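PDB 5U47: penicillin binding protein 2X from Streptococcus thermophilus, which probably acts as a transpeptidase that cross-links glycan strands of septal cell-wall peptidoglycan during division, and is a target of beta-lactam antibiotics. Local coordinates for residues A[261-267]-A[280-286]; A[430-436]-A[454-460]; A[446-450]-A[587-592]; A[643-649]-A[665-670]. The protein carries 1 engineered substitution. All blocks are in the same frame, centred on the assembly; numbering follows the deposited sequence.

Interaction 1: A[261-267]-A[280-286]; sequences TTQRPTY and YDWVNRL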
# COMPACT_ATOMS: atom_id res chain seq x y z
N THR A 261 1.44 3.60 7.60
CA THR A 261 2.54 3.67 6.64
C THR A 261 2.77 5.10 6.22
O THR A 261 1.83 5.83 5.96
CB THR A 261 2.28 2.75 5.42
OG1 THR A 261 3.45 2.70 4.60
CG2 THR A 261 1.08 3.18 4.60
N THR A 262 4.03 5.50 6.16
CA THR A 262 4.34 6.85 5.76
C THR A 262 5.72 6.95 5.13
O THR A 262 6.56 6.04 5.27
CB THR A 262 4.20 7.84 6.95
OG1 THR A 262 3.99 9.18 6.45
CG2 THR A 262 5.43 7.78 7.86
N GLN A 263 5.94 8.05 4.43
CA GLN A 263 7.23 8.32 3.85
C GLN A 263 7.51 9.79 3.91
O GLN A 263 6.59 10.57 4.09
CB GLN A 263 7.32 7.84 2.40
CG GLN A 263 6.60 8.69 1.37
CD GLN A 263 6.71 8.06 -0.01
OE1 GLN A 263 6.31 6.91 -0.22
NE2 GLN A 263 7.26 8.80 -0.95
N ARG A 264 8.79 10.14 3.80
CA ARG A 264 9.25 11.48 3.82
C ARG A 264 10.23 11.64 2.66
O ARG A 264 10.94 10.71 2.34
CB ARG A 264 9.94 11.80 5.16
CG ARG A 264 8.99 11.82 6.37
CD ARG A 264 8.06 13.02 6.28
NE ARG A 264 7.14 13.15 7.41
CZ ARG A 264 6.00 12.45 7.57
NH1 ARG A 264 5.64 11.53 6.70
NH2 ARG A 264 5.23 12.66 8.64
N PRO A 265 10.25 12.80 2.00
CA PRO A 265 9.36 13.94 2.29
C PRO A 265 7.93 13.64 1.87
O PRO A 265 7.70 12.74 1.07
CB PRO A 265 9.94 15.07 1.41
CG PRO A 265 10.63 14.35 0.31
CD PRO A 265 11.24 13.15 0.97
N THR A 266 6.99 14.40 2.41
CA THR A 266 5.58 14.16 2.14
C THR A 266 4.89 15.46 1.78
O THR A 266 5.56 16.48 1.56
CB THR A 266 4.90 13.46 3.34
OG1 THR A 266 3.58 12.99 2.99
CG2 THR A 266 4.84 14.40 4.55
N TYR A 267 3.56 15.41 1.69
CA TYR A 267 2.75 16.59 1.41
C TYR A 267 1.40 16.51 2.13
O TYR A 267 0.96 15.43 2.58
CB TYR A 267 2.51 16.74 -0.11
CG TYR A 267 1.69 15.63 -0.76
CD1 TYR A 267 2.29 14.46 -1.20
CD2 TYR A 267 0.32 15.77 -0.97
CE1 TYR A 267 1.55 13.44 -1.80
CE2 TYR A 267 -0.43 14.78 -1.58
CZ TYR A 267 0.20 13.61 -2.00
OH TYR A 267 -0.54 12.61 -2.60
N TYR A 280 11.38 17.29 -2.94
CA TYR A 280 10.26 16.36 -2.92
C TYR A 280 10.53 15.23 -3.92
O TYR A 280 11.00 15.47 -5.02
CB TYR A 280 8.89 17.01 -3.19
CG TYR A 280 7.80 15.98 -3.07
CD1 TYR A 280 7.45 15.45 -1.83
CD2 TYR A 280 7.15 15.47 -4.21
CE1 TYR A 280 6.49 14.47 -1.71
CE2 TYR A 280 6.18 14.49 -4.09
CZ TYR A 280 5.85 14.00 -2.84
OH TYR A 280 4.91 13.03 -2.71
N ASP A 281 10.24 14.00 -3.51
CA ASP A 281 10.47 12.80 -4.29
C ASP A 281 9.12 12.16 -4.54
O ASP A 281 8.41 11.82 -3.59
CB ASP A 281 11.36 11.85 -3.48
CG ASP A 281 11.87 10.64 -4.29
OD1 ASP A 281 11.30 10.30 -5.34
OD2 ASP A 281 12.86 10.02 -3.84
N TRP A 282 8.78 11.99 -5.82
CA TRP A 282 7.50 11.44 -6.22
C TRP A 282 7.41 9.91 -6.17
O TRP A 282 6.34 9.36 -6.36
CB TRP A 282 7.18 11.90 -7.65
CG TRP A 282 6.91 13.38 -7.74
CD1 TRP A 282 7.81 14.37 -7.90
CD2 TRP A 282 5.63 14.01 -7.66
NE1 TRP A 282 7.18 15.60 -7.92
CE2 TRP A 282 5.84 15.40 -7.77
CE3 TRP A 282 4.32 13.54 -7.48
CZ2 TRP A 282 4.79 16.32 -7.73
CZ3 TRP A 282 3.28 14.46 -7.44
CH2 TRP A 282 3.52 15.84 -7.57
N VAL A 283 8.52 9.23 -5.89
CA VAL A 283 8.55 7.76 -5.90
C VAL A 283 7.89 7.21 -4.64
O VAL A 283 8.15 7.70 -3.55
CB VAL A 283 10.00 7.25 -6.04
CG1 VAL A 283 10.05 5.74 -6.04
CG2 VAL A 283 10.62 7.77 -7.36
N ASN A 284 7.00 6.23 -4.80
CA ASN A 284 6.32 5.63 -3.65
C ASN A 284 7.29 4.66 -2.98
O ASN A 284 7.75 3.69 -3.60
CB ASN A 284 5.02 4.94 -4.08
CG ASN A 284 4.19 4.50 -2.89
OD1 ASN A 284 4.60 3.59 -2.14
ND2 ASN A 284 3.03 5.12 -2.70
N ARG A 285 7.59 4.92 -1.71
CA ARG A 285 8.56 4.10 -1.01
C ARG A 285 8.05 2.77 -0.51
O ARG A 285 8.85 1.95 -0.10
CB ARG A 285 9.15 4.82 0.19
CG ARG A 285 9.63 6.20 -0.12
CD ARG A 285 11.01 6.44 0.47
NE ARG A 285 12.00 5.99 -0.49
CZ ARG A 285 12.39 6.70 -1.54
NH1 ARG A 285 11.88 7.90 -1.78
NH2 ARG A 285 13.31 6.21 -2.36
N LEU A 286 6.73 2.55 -0.52
CA LEU A 286 6.20 1.27 -0.10
C LEU A 286 6.34 0.22 -1.19
O LEU A 286 6.71 -0.92 -0.91
CB LEU A 286 4.73 1.40 0.32
CG LEU A 286 4.04 0.11 0.80
CD1 LEU A 286 4.78 -0.54 1.98
CD2 LEU A 286 2.61 0.40 1.16
O HOH W 1 8.63 11.43 -1.05
O HOH W 2 10.29 9.71 -0.04
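One glutamine amide, that of Q263, ties a sheet-edge strand to a loop: both its ends bond to the backbone of 280-286, a segment without regular secondary structure. Q263 lies on strand 258-264, an outermost strand of the five-stranded antiparallel sheet of the transpeptidase domain, a fold of the beta-lactamase clan. R285 N donates to Q263 OE1 at 2.8 Å, nearly straight at 172° but tilted 33° from the carbonyl plane, while Q263 NE2 donates to V283 O at 3.0 Å with that oxygen close to the amide plane. The first torsion places Q263 CG between backbone N and carbonyl carbon (chi1 75°), and the chain then runs extended toward the loop, crossing R285 at about a right angle with Q263 CD 3.5 Å from R285 CG. Two bonds of opposite sense fix the amide's rotation. The loop itself is shaped by Asx turns at D281 and N284, and R285 NH1 forms a salt bridge with D281 OD2, which it meets from above the carboxylate plane.

Beyond the strand, P265, preceded by a cis peptide, packs its CG 4.0 Å from Y280 CD1. The Y280 hydroxyl lies at the edge of the Y267 ring, near its plane, and bonds outside the two segments to E152 of helix 151-154. Water extends the polar link. One molecule bridges R264 O and R285 NH1; another accepts from Q263 NE2 and donates to P265 O and, at 2.6 Å, to D281 O.

Interaction 2: A[430-436]-A[454-460]; sequences GIMLEPQ and KEVIGKP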
# COMPACT_ATOMS: atom_id res chain seq x y z
N GLY A 430 6.97 -19.05 10.64
CA GLY A 430 7.47 -19.52 9.36
C GLY A 430 6.52 -19.37 8.19
O GLY A 430 6.94 -19.56 7.06
N ILE A 431 5.27 -18.99 8.46
CA ILE A 431 4.18 -18.91 7.46
C ILE A 431 4.07 -17.50 6.90
O ILE A 431 3.63 -16.58 7.59
CB ILE A 431 2.84 -19.33 8.11
CG1 ILE A 431 2.98 -20.73 8.73
CG2 ILE A 431 1.68 -19.29 7.10
CD1 ILE A 431 1.86 -21.10 9.67
N MET A 432 4.43 -17.35 5.64
CA MET A 432 4.45 -16.06 4.99
C MET A 432 3.03 -15.63 4.61
O MET A 432 2.21 -16.45 4.14
CB MET A 432 5.35 -16.12 3.76
CG MET A 432 5.81 -14.77 3.27
SD MET A 432 7.25 -14.90 2.17
CE MET A 432 6.39 -15.55 0.77
N LEU A 433 2.77 -14.34 4.81
CA LEU A 433 1.48 -13.72 4.55
C LEU A 433 1.61 -12.62 3.52
O LEU A 433 2.67 -11.98 3.40
CB LEU A 433 0.93 -13.08 5.84
CG LEU A 433 0.78 -13.97 7.07
CD1 LEU A 433 0.29 -13.19 8.29
CD2 LEU A 433 -0.16 -15.12 6.78
N GLU A 434 0.54 -12.41 2.77
CA GLU A 434 0.48 -11.32 1.80
C GLU A 434 0.16 -10.03 2.56
O GLU A 434 -0.82 -9.98 3.31
CB GLU A 434 -0.62 -11.61 0.78
CG GLU A 434 -0.81 -10.56 -0.30
CD GLU A 434 0.25 -10.58 -1.39
OE1 GLU A 434 1.35 -11.18 -1.24
OE2 GLU A 434 -0.02 -9.95 -2.43
N PRO A 435 0.98 -8.97 2.40
CA PRO A 435 0.64 -7.71 3.02
C PRO A 435 -0.69 -7.22 2.44
O PRO A 435 -0.93 -7.41 1.24
CB PRO A 435 1.80 -6.79 2.63
CG PRO A 435 2.93 -7.72 2.39
CD PRO A 435 2.29 -8.89 1.71
N GLN A 436 -1.54 -6.64 3.29
CA GLN A 436 -2.87 -6.15 2.91
C GLN A 436 -3.09 -4.74 3.40
O GLN A 436 -2.66 -4.38 4.52
CB GLN A 436 -3.96 -7.01 3.54
CG GLN A 436 -4.06 -8.42 2.99
CD GLN A 436 -5.11 -9.27 3.67
OE1 GLN A 436 -5.55 -8.98 4.80
NE2 GLN A 436 -5.52 -10.34 3.00
N LYS A 454 -6.71 -12.91 6.44
CA LYS A 454 -5.31 -13.11 6.07
C LYS A 454 -5.13 -14.09 4.90
O LYS A 454 -5.92 -15.02 4.73
CB LYS A 454 -4.49 -13.59 7.27
CG LYS A 454 -4.70 -15.04 7.64
CD LYS A 454 -3.92 -15.39 8.89
CE LYS A 454 -4.09 -16.87 9.20
NZ LYS A 454 -3.41 -17.15 10.50
N GLU A 455 -4.09 -13.85 4.12
CA GLU A 455 -3.75 -14.67 2.96
C GLU A 455 -2.39 -15.33 3.15
O GLU A 455 -1.35 -14.67 3.10
CB GLU A 455 -3.76 -13.79 1.70
CG GLU A 455 -3.52 -14.58 0.41
CD GLU A 455 -3.44 -13.73 -0.86
OE1 GLU A 455 -3.57 -12.48 -0.81
OE2 GLU A 455 -3.24 -14.33 -1.95
N VAL A 456 -2.39 -16.65 3.34
CA VAL A 456 -1.16 -17.43 3.49
C VAL A 456 -0.62 -17.70 2.10
O VAL A 456 -1.34 -18.17 1.24
CB VAL A 456 -1.44 -18.75 4.24
CG1 VAL A 456 -0.23 -19.66 4.23
CG2 VAL A 456 -1.94 -18.47 5.66
N ILE A 457 0.65 -17.39 1.87
CA ILE A 457 1.23 -17.51 0.53
C ILE A 457 2.49 -18.36 0.42
O ILE A 457 3.05 -18.46 -0.68
CB ILE A 457 1.51 -16.12 -0.08
CG1 ILE A 457 2.45 -15.33 0.82
CG2 ILE A 457 0.20 -15.37 -0.26
CD1 ILE A 457 2.94 -14.06 0.20
N GLY A 458 2.93 -18.95 1.54
CA GLY A 458 4.10 -19.81 1.54
C GLY A 458 4.63 -20.10 2.92
O GLY A 458 4.10 -19.63 3.94
N LYS A 459 5.69 -20.90 2.95
CA LYS A 459 6.34 -21.27 4.20
C LYS A 459 7.83 -21.47 3.93
O LYS A 459 8.28 -22.59 3.68
CB LYS A 459 5.69 -22.51 4.80
CG LYS A 459 6.27 -22.81 6.16
CD LYS A 459 5.47 -23.77 6.99
CE LYS A 459 6.10 -23.89 8.37
NZ LYS A 459 5.56 -25.08 9.07
N PRO A 460 8.59 -20.37 3.96
CA PRO A 460 10.02 -20.47 3.67
C PRO A 460 10.85 -21.23 4.71
O PRO A 460 11.81 -21.88 4.33
CB PRO A 460 10.48 -19.02 3.56
CG PRO A 460 9.33 -18.16 3.86
CD PRO A 460 8.11 -18.98 4.04
O HOH W 3 -2.50 -11.58 4.84
O HOH W 4 -4.76 -10.23 0.11
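E434 and E455 run alongside each other in the same direction, their carboxylate planes 58° apart, yet what touches is carbon on oxygen: E455 OE1 rests 3.4 Å from E434 CG. The bend of E434 at chi2 takes its own carboxylate off to one side, leaving E434 OE2 4.7 Å from E455 OE1. Beside this pair, I457 meets E434 at about a right angle, its CD1 3.6 Å from E434 OE1 and also against M432 CE. I457 can reach them because its CG1 sits between backbone N and carbonyl carbon (chi1 58°), directed at the other strand. V456 packs elsewhere, against I431 and L433; the I431 CG2 to V456 CG1 approach of 3.5 Å is tighter than usual for two methyls.

The backbones form a short, weakly bonded antiparallel ribbon, with L433 and V456 as a non-hydrogen-bonded pair. I457 N donates to M432 O at 176°, and E434 N to E455 O at 3.0 Å. One water joins E434 O to E455 N; a second links E455 OE1 with Q436 NE2, which also donates to K453 O.

R610, on helix 602-611 in the first PASTA region, forms a salt bridge with E455 OE2 and a long, weak ion pair with E434. Two like charges beside apolar groups would probably be unfavourable alone, if both are ionised, so the arginine probably offsets their repulsion, tying this ribbon of the transpeptidase region to the PASTA region.

Interaction 3: A[446-450]-A[587-592]; sequences KGTVR and TEETSY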
# COMPACT_ATOMS: atom_id res chain seq x y z
N LYS A 446 -26.55 -1.23 -1.86
CA LYS A 446 -27.14 -2.56 -1.71
C LYS A 446 -27.09 -3.12 -0.31
O LYS A 446 -27.80 -4.08 -0.00
CB LYS A 446 -26.46 -3.54 -2.67
CG LYS A 446 -26.62 -3.18 -4.13
CD LYS A 446 -28.08 -3.05 -4.52
CE LYS A 446 -28.26 -2.86 -6.01
NZ LYS A 446 -29.69 -2.52 -6.27
N GLY A 447 -26.25 -2.55 0.54
CA GLY A 447 -26.10 -3.06 1.88
C GLY A 447 -25.31 -4.36 1.92
O GLY A 447 -25.60 -5.24 2.74
N THR A 448 -24.34 -4.49 1.03
CA THR A 448 -23.49 -5.67 1.03
C THR A 448 -22.02 -5.29 1.18
O THR A 448 -21.61 -4.17 0.87
CB THR A 448 -23.68 -6.52 -0.24
OG1 THR A 448 -23.38 -5.74 -1.39
CG2 THR A 448 -25.09 -7.02 -0.35
N VAL A 449 -21.23 -6.24 1.64
CA VAL A 449 -19.81 -6.04 1.85
C VAL A 449 -19.01 -7.27 1.48
O VAL A 449 -19.56 -8.38 1.37
CB VAL A 449 -19.48 -5.76 3.33
CG1 VAL A 449 -20.24 -4.54 3.82
CG2 VAL A 449 -19.78 -6.99 4.22
N ARG A 450 -17.72 -7.05 1.29
CA ARG A 450 -16.70 -8.11 1.13
C ARG A 450 -15.62 -7.71 2.12
O ARG A 450 -15.08 -6.60 2.03
CB ARG A 450 -16.14 -8.17 -0.29
CG ARG A 450 -17.13 -8.79 -1.24
CD ARG A 450 -16.69 -8.71 -2.69
NE ARG A 450 -15.62 -9.65 -3.03
CZ ARG A 450 -15.79 -10.96 -3.31
NH1 ARG A 450 -16.98 -11.54 -3.25
NH2 ARG A 450 -14.74 -11.70 -3.63
N THR A 587 -23.80 -9.30 7.64
CA THR A 587 -24.12 -8.51 6.45
C THR A 587 -23.92 -9.40 5.24
O THR A 587 -22.93 -10.12 5.13
CB THR A 587 -23.21 -7.25 6.30
OG1 THR A 587 -23.22 -6.48 7.51
CG2 THR A 587 -23.70 -6.36 5.15
N GLU A 588 -24.89 -9.36 4.33
CA GLU A 588 -24.83 -10.13 3.09
C GLU A 588 -23.54 -9.80 2.35
O GLU A 588 -23.06 -8.66 2.40
CB GLU A 588 -26.05 -9.78 2.23
CG GLU A 588 -26.13 -10.45 0.87
CD GLU A 588 -27.38 -10.04 0.09
OE1 GLU A 588 -28.21 -9.29 0.63
OE2 GLU A 588 -27.52 -10.46 -1.08
N GLU A 589 -22.95 -10.81 1.70
CA GLU A 589 -21.70 -10.62 0.98
C GLU A 589 -21.93 -10.23 -0.48
O GLU A 589 -22.74 -10.83 -1.16
CB GLU A 589 -20.80 -11.87 1.10
CG GLU A 589 -19.39 -11.64 0.56
CD GLU A 589 -18.48 -12.82 0.75
OE1 GLU A 589 -18.36 -13.57 -0.23
OE2 GLU A 589 -17.92 -13.04 1.86
N THR A 590 -21.18 -9.24 -0.96
CA THR A 590 -21.30 -8.78 -2.36
C THR A 590 -20.75 -9.87 -3.27
O THR A 590 -19.70 -10.47 -2.99
CB THR A 590 -20.47 -7.49 -2.62
OG1 THR A 590 -20.70 -6.52 -1.58
CG2 THR A 590 -20.83 -6.88 -3.97
N SER A 591 -21.46 -10.14 -4.36
CA SER A 591 -21.01 -11.15 -5.31
C SER A 591 -19.88 -10.59 -6.19
O SER A 591 -19.79 -9.37 -6.41
CB SER A 591 -22.19 -11.63 -6.18
OG SER A 591 -22.64 -10.59 -7.03
N TYR A 592 -19.00 -11.48 -6.66
CA TYR A 592 -17.90 -11.10 -7.56
C TYR A 592 -17.56 -12.27 -8.49
O TYR A 592 -17.60 -13.42 -8.07
CB TYR A 592 -16.61 -10.72 -6.79
CG TYR A 592 -15.44 -10.40 -7.70
CD1 TYR A 592 -15.39 -9.18 -8.40
CD2 TYR A 592 -14.41 -11.32 -7.90
CE1 TYR A 592 -14.34 -8.90 -9.27
CE2 TYR A 592 -13.35 -11.04 -8.75
CZ TYR A 592 -13.30 -9.83 -9.42
OH TYR A 592 -12.25 -9.55 -10.28
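T448 and V449, at the start of strand 448-451, run beside E588 and E589 of the 587-592 segment, with CA atoms 5.1 Å (T448 to E588) and 5.0 Å (V449 to E589) apart. The segments diverge, their end-to-end directions being 60° apart, and the pairing amounts to a single bridge. V449 bonds through both its N and its O: V449 N donates to E588 O in the carbonyl plane, whereas T590 N reaches V449 O from 53° out of that plane. A G1 beta bulge at G447 and T448, opposite D443, precedes this bridge.

The side chains of T448 and T590 cross at about a right angle, and their hydroxyls hydrogen-bond, OG1 to OG1, at 2.8 Å. V449, pointing away, still packs CG2 on T587 CB at 4.0 Å. R450 bends at chi3 (74°), which swings its guanidinium across to the other segment. There R450 NH1 donates to T590 O at 2.9 Å, close to the guanidinium plane, while Y592 CB sits over the centre of one guanidinium face. Further bonds, from R450 NE to N612 O and NH1 to I636 O, fix the group's rotation. E589 OE1 makes a long, charge-only pairing with R450 and bonds to A638 N.

This isolated bridge adds the 587-592 segment beside strand 448-451, which pairs antiparallel with 438-443 in a mixed sheet. The segment runs between the transpeptidase region and the first PASTA region.

Interaction 4: A[643-649]-A[665-670]; sequences LIMTNEF and TFAKWK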
# COMPACT_ATOMS: atom_id res chain seq x y z
N LEU A 643 -6.59 -20.68 -8.33
CA LEU A 643 -5.35 -20.90 -9.08
C LEU A 643 -5.42 -20.25 -10.45
O LEU A 643 -6.43 -20.36 -11.13
CB LEU A 643 -5.10 -22.37 -9.30
CG LEU A 643 -4.99 -23.31 -8.11
CD1 LEU A 643 -4.77 -24.72 -8.64
CD2 LEU A 643 -3.86 -22.87 -7.18
N ILE A 644 -4.34 -19.58 -10.83
CA ILE A 644 -4.18 -18.97 -12.15
C ILE A 644 -2.93 -19.65 -12.71
O ILE A 644 -1.82 -19.41 -12.23
CB ILE A 644 -3.97 -17.45 -12.08
CG1 ILE A 644 -5.20 -16.75 -11.51
CG2 ILE A 644 -3.67 -16.87 -13.46
CD1 ILE A 644 -4.96 -15.27 -11.22
N MET A 645 -3.12 -20.54 -13.69
CA MET A 645 -1.97 -21.21 -14.30
C MET A 645 -1.51 -20.43 -15.51
O MET A 645 -2.29 -20.23 -16.44
CB MET A 645 -2.29 -22.64 -14.72
CG MET A 645 -1.05 -23.46 -15.09
SD MET A 645 -1.51 -25.12 -15.65
CE MET A 645 -2.08 -24.76 -17.30
N THR A 646 -0.26 -19.99 -15.50
CA THR A 646 0.26 -19.22 -16.62
C THR A 646 0.71 -20.18 -17.71
O THR A 646 0.72 -21.39 -17.52
CB THR A 646 1.47 -18.36 -16.23
OG1 THR A 646 2.60 -19.21 -15.97
CG2 THR A 646 1.16 -17.52 -15.01
N ASN A 647 1.11 -19.61 -18.85
CA ASN A 647 1.56 -20.43 -19.97
C ASN A 647 2.99 -20.96 -19.84
O ASN A 647 3.46 -21.65 -20.73
CB ASN A 647 1.36 -19.70 -21.32
CG ASN A 647 2.20 -18.46 -21.45
OD1 ASN A 647 2.50 -17.77 -20.47
ND2 ASN A 647 2.54 -18.12 -22.68
N GLU A 648 3.69 -20.64 -18.75
CA GLU A 648 5.04 -21.20 -18.52
C GLU A 648 5.14 -21.65 -17.07
O GLU A 648 5.48 -20.87 -16.18
CB GLU A 648 6.14 -20.21 -18.88
CG GLU A 648 7.52 -20.83 -18.74
CD GLU A 648 8.64 -19.92 -19.20
OE1 GLU A 648 8.36 -18.75 -19.55
OE2 GLU A 648 9.80 -20.39 -19.20
N PHE A 649 4.86 -22.93 -16.86
CA PHE A 649 4.78 -23.51 -15.52
C PHE A 649 5.44 -24.89 -15.54
O PHE A 649 4.86 -25.85 -16.05
CB PHE A 649 3.29 -23.56 -15.11
CG PHE A 649 3.02 -24.23 -13.78
CD1 PHE A 649 3.76 -23.90 -12.65
CD2 PHE A 649 1.98 -25.13 -13.65
CE1 PHE A 649 3.50 -24.50 -11.43
CE2 PHE A 649 1.70 -25.73 -12.42
CZ PHE A 649 2.46 -25.41 -11.31
N THR A 665 -7.12 -29.64 -8.25
CA THR A 665 -7.20 -29.00 -9.55
C THR A 665 -5.81 -29.01 -10.20
O THR A 665 -5.66 -29.41 -11.35
CB THR A 665 -7.71 -27.55 -9.43
OG1 THR A 665 -9.02 -27.57 -8.84
CG2 THR A 665 -7.78 -26.89 -10.79
N PHE A 666 -4.82 -28.59 -9.43
CA PHE A 666 -3.43 -28.60 -9.87
C PHE A 666 -2.98 -29.98 -10.33
O PHE A 666 -2.32 -30.12 -11.38
CB PHE A 666 -2.53 -28.12 -8.71
CG PHE A 666 -1.10 -28.53 -8.85
CD1 PHE A 666 -0.32 -28.02 -9.87
CD2 PHE A 666 -0.55 -29.47 -8.00
CE1 PHE A 666 1.01 -28.43 -10.03
CE2 PHE A 666 0.78 -29.88 -8.14
CZ PHE A 666 1.55 -29.36 -9.16
N ALA A 667 -3.32 -30.99 -9.54
CA ALA A 667 -2.89 -32.35 -9.82
C ALA A 667 -3.51 -32.85 -11.11
O ALA A 667 -2.86 -33.54 -11.90
CB ALA A 667 -3.25 -33.27 -8.67
N LYS A 668 -4.78 -32.52 -11.31
CA LYS A 668 -5.49 -32.89 -12.52
C LYS A 668 -4.87 -32.16 -13.72
O LYS A 668 -4.65 -32.77 -14.74
CB LYS A 668 -6.97 -32.56 -12.41
CG LYS A 668 -7.81 -33.05 -13.59
CD LYS A 668 -9.22 -32.46 -13.58
CE LYS A 668 -9.20 -30.96 -13.90
NZ LYS A 668 -10.54 -30.31 -13.73
N TRP A 669 -4.58 -30.86 -13.58
CA TRP A 669 -3.97 -30.11 -14.69
C TRP A 669 -2.62 -30.67 -15.12
O TRP A 669 -2.33 -30.72 -16.31
CB TRP A 669 -3.76 -28.62 -14.33
CG TRP A 669 -5.01 -27.79 -14.26
CD1 TRP A 669 -6.21 -28.05 -14.87
CD2 TRP A 669 -5.13 -26.49 -13.68
NE1 TRP A 669 -7.09 -27.02 -14.62
CE2 TRP A 669 -6.45 -26.05 -13.91
CE3 TRP A 669 -4.26 -25.67 -12.96
CZ2 TRP A 669 -6.92 -24.82 -13.45
CZ3 TRP A 669 -4.73 -24.44 -12.50
CH2 TRP A 669 -6.05 -24.03 -12.75
N LYS A 670 -1.81 -31.09 -14.15
CA LYS A 670 -0.46 -31.58 -14.45
C LYS A 670 -0.27 -33.10 -14.39
O LYS A 670 0.85 -33.58 -14.53
CB LYS A 670 0.57 -30.90 -13.55
CG LYS A 670 0.58 -29.38 -13.65
CD LYS A 670 0.74 -28.85 -15.06
CE LYS A 670 2.04 -29.27 -15.70
NZ LYS A 670 2.22 -28.59 -17.02
O HOH W 5 4.94 -28.58 -17.15
O HOH W 6 2.45 -25.98 -17.44
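T665 makes a slight contact, its CB 4.2 Å from L643 CD1, and lays its CG2 over one face of the W669 ring a helical turn later, which backs that ring from within the helix. F666 follows, and it serves two partners. Its CB approaches L643 CD1, while its ring reaches F649: CE1 of F666 lies 3.6 Å from F649 CZ, near the plane of the F649 ring and at its edge. The ring centroids are 6.0 Å apart and the planes turned by 61°, so the two phenyl groups meet at their edges without stacking.

Strand 643-646 and helix 665-670 run at 24° to each other with their axes 10.7 Å apart, leaving one layer of side chains between them. By sequence family the strand belongs to the first PASTA domain and the helix to the second, consistent with an interface between the two repeats, made here without a direct hydrogen bond.

W669 meets the strand with its six-membered ring. With its CG anti to the carbonyl carbon (chi1 -72°), the indole lies antiparallel alongside the L643 and M645 side chains, and W669 CZ3 touches both L643 CB and M645 CB at 3.8 Å. M645 SD adds an oblique Met-aromatic contact, 4.8 Å from the centroid of the six-membered ring. K670 lays its CG 4.0 Å from F649 CE2, and bends at chi2 and chi3 bring the chain back along the ring, toward F649 O; two waters each accept from K670 NZ and donate to F649 O.

Interactions 1 and 2 both lie in the transpeptidase region, centres 26 Å apart: interaction 2 is buried, interactions 1 and 4 partly so, and interaction 3 is on the surface. Interaction 1 ties a loop to a sheet edge through a side-chain amide and waters, whereas interactions 2 and 3 pair backbones. The segments of these two adjoin in sequence, strand 456-458 following 448-451, and both turn toward the PASTA region, one by acidic residues facing R610, the other through the linker. Interaction 4, whose nearest atoms are about 9 Å from those of both 2 and 3, differs in being largely apolar and aromatic, with water carrying its polar link.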